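Local coordinates for putative cell invasion protein with MAC/Perforin domain (Bacteroides thetaiotaomicron VPI-5482, PDB 3KK7) that is of uncertain function, but belongs to the membrane-attack complex/perforin family and may take part in cell invasion or membrane attack, at residues D505-P510 and G514-V519. Sequence-based numbering, arbitrary orientation.
Sequences DDDYIP and GILDWV
Pro510 and Ile515 join two short helices, 508-512 and 516-521, through a backbone bond: Ile515 N donates to Pro510 O at 3.0 Å, nearly straight at 164°. This is one of the two bonds of the Schellman motif that ends helix 508-512, and Gly514, with its positive phi, makes the turn. Helix 516-521 starts at once, with Ile515 as N-cap, which brings the CA atoms of Pro510 and Leu516 within 5.0 Å.

On the side-chain level, the proline ring does most of the work. Its CB lies 3.9 Å from Ile515 CG1, and that same CG1 comes within 3.4 Å of Pro510 O; chi1 of 63° sets it between the backbone N and the carbonyl carbon, tucked against the end of the first helix. Leu516 carries its CG anti to the backbone N (chi1 -174°) and reaches back until CD1 is 4.1 Å from Pro510 CG. Both Leu516 methyls lie over one face of the Asp507 carboxylate, CD1 3.9 Å from OD1 and CD2 4.2 Å from OD2; the two side chains cross at about a right angle. One residue earlier, Asp506 OD1 accepts a capping bond from Tyr508 N.

Tyr503 of strand 499-504 touches both Pro510 and Val519, so the helical pair sits against the small sheet of the D3 region. Between the segments, then, one hydrogen bond crosses and helps close the turn, while the apolar contacts of Pro510 with Ile515 and Leu516 fill the angle between the helices; the Asp507 carboxylate, at the exposed margin, adds only van der Waals contact.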
loop_
_atom_site.group_PDB
_atom_site.type_symbol
_atom_site.label_atom_id
_atom_site.label_comp_id
_atom_site.label_asym_id
_atom_site.label_seq_id
_atom_site.Cartn_x
_atom_site.Cartn_y
_atom_site.Cartn_z
ATOM N N ASP A 505 12.307 13.745 13.325
ATOM C CA ASP A 505 12.851 14.816 14.158
ATOM C C ASP A 505 12.409 16.213 13.726
ATOM O O ASP A 505 13.156 16.983 13.093
ATOM C CB ASP A 505 14.383 14.744 14.215
ATOM C CG ASP A 505 14.978 15.652 15.285
ATOM O OD1 ASP A 505 14.225 16.130 16.153
ATOM O OD2 ASP A 505 16.207 15.868 15.287
ATOM N N ASP A 506 11.174 16.519 14.085
ATOM C CA ASP A 506 10.620 17.836 13.927
ATOM C C ASP A 506 9.773 18.056 15.152
ATOM O O ASP A 506 8.805 17.343 15.367
ATOM C CB ASP A 506 9.771 17.956 12.666
ATOM C CG ASP A 506 9.419 19.417 12.332
ATOM O OD1 ASP A 506 9.248 20.262 13.246
ATOM O OD2 ASP A 506 9.301 19.718 11.131
ATOM N N ASP A 507 10.151 19.049 15.947
ATOM C CA ASP A 507 9.450 19.384 17.178
ATOM C C ASP A 507 7.923 19.539 17.003
ATOM O O ASP A 507 7.162 19.294 17.948
ATOM C CB ASP A 507 10.087 20.634 17.831
ATOM C CG ASP A 507 11.450 20.337 18.527
ATOM O OD1 ASP A 507 11.867 19.168 18.619
ATOM O OD2 ASP A 507 12.106 21.285 19.008
ATOM N N TYR A 508 7.449 19.878 15.809
ATOM C CA TYR A 508 6.007 19.994 15.635
ATOM C C TYR A 508 5.266 18.713 16.068
ATOM O O TYR A 508 4.136 18.792 16.529
ATOM C CB TYR A 508 5.633 20.388 14.202
ATOM C CG TYR A 508 5.145 19.254 13.273
ATOM C CD1 TYR A 508 3.804 18.877 13.224
ATOM C CD2 TYR A 508 6.022 18.600 12.418
ATOM C CE1 TYR A 508 3.374 17.868 12.359
ATOM C CE2 TYR A 508 5.594 17.614 11.579
ATOM C CZ TYR A 508 4.271 17.250 11.545
ATOM O OH TYR A 508 3.861 16.240 10.693
ATOM N N ILE A 509 5.901 17.546 15.920
ATOM C CA ILE A 509 5.279 16.268 16.304
ATOM C C ILE A 509 5.158 16.120 17.818
ATOM O O ILE A 509 4.049 15.999 18.324
ATOM C CB ILE A 509 5.992 15.032 15.679
ATOM C CG1 ILE A 509 5.911 15.090 14.147
ATOM C CG2 ILE A 509 5.347 13.720 16.174
ATOM C CD1 ILE A 509 6.734 14.041 13.427
ATOM N N PRO A 510 6.277 16.133 18.560
ATOM C CA PRO A 510 6.073 16.090 20.035
ATOM C C PRO A 510 5.124 17.183 20.544
ATOM O O PRO A 510 4.388 16.961 21.507
ATOM C CB PRO A 510 7.486 16.266 20.621
ATOM C CG PRO A 510 8.389 16.624 19.446
ATOM C CD PRO A 510 7.704 16.137 18.184
ATOM N N GLY A 514 1.930 17.394 22.931
ATOM C CA GLY A 514 2.254 18.175 24.139
ATOM C C GLY A 514 3.185 17.412 25.058
ATOM O O GLY A 514 2.915 17.301 26.252
ATOM N N ILE A 515 4.258 16.864 24.481
ATOM C CA ILE A 515 5.223 16.022 25.196
ATOM C C ILE A 515 6.671 16.496 25.006
ATOM O O ILE A 515 7.613 15.809 25.387
ATOM C CB ILE A 515 5.116 14.507 24.768
ATOM C CG1 ILE A 515 5.461 14.311 23.291
ATOM C CG2 ILE A 515 3.727 13.954 25.045
ATOM C CD1 ILE A 515 5.387 12.906 22.876
ATOM N N LEU A 516 6.850 17.687 24.446
ATOM C CA LEU A 516 8.173 18.164 24.126
ATOM C C LEU A 516 9.015 18.283 25.389
ATOM O O LEU A 516 10.165 17.849 25.408
ATOM C CB LEU A 516 8.088 19.495 23.394
ATOM C CG LEU A 516 9.407 20.056 22.858
ATOM C CD1 LEU A 516 10.280 18.971 22.173
ATOM C CD2 LEU A 516 9.103 21.240 21.912
ATOM N N ASP A 517 8.452 18.847 26.450
ATOM C CA ASP A 517 9.186 18.940 27.711
ATOM C C ASP A 517 9.637 17.567 28.130
ATOM O O ASP A 517 10.837 17.303 28.232
ATOM C CB ASP A 517 8.336 19.543 28.830
ATOM C CG ASP A 517 8.186 21.038 28.708
ATOM O OD1 ASP A 517 8.787 21.635 27.787
ATOM O OD2 ASP A 517 7.458 21.619 29.537
ATOM N N TRP A 518 8.673 16.681 28.338
ATOM C CA TRP A 518 8.975 15.327 28.767
ATOM C C TRP A 518 10.099 14.664 27.959
ATOM O O TRP A 518 11.059 14.134 28.514
ATOM C CB TRP A 518 7.724 14.482 28.692
ATOM C CG TRP A 518 7.987 13.053 28.944
ATOM C CD1 TRP A 518 8.851 12.521 29.857
ATOM C CD2 TRP A 518 7.351 11.954 28.299
ATOM N NE1 TRP A 518 8.804 11.154 29.804
ATOM C CE2 TRP A 518 7.884 10.779 28.860
ATOM C CE3 TRP A 518 6.376 11.849 27.298
ATOM C CZ2 TRP A 518 7.486 9.511 28.447
ATOM C CZ3 TRP A 518 5.960 10.580 26.892
ATOM C CH2 TRP A 518 6.517 9.430 27.460
ATOM N N VAL A 519 9.984 14.716 26.649
ATOM C CA VAL A 519 10.946 14.059 25.796
ATOM C C VAL A 519 12.354 14.651 25.905
ATOM O O VAL A 519 13.342 13.925 25.844
ATOM C CB VAL A 519 10.447 14.061 24.330
ATOM C CG1 VAL A 519 11.569 13.654 23.377
ATOM C CG2 VAL A 519 9.206 13.130 24.203
#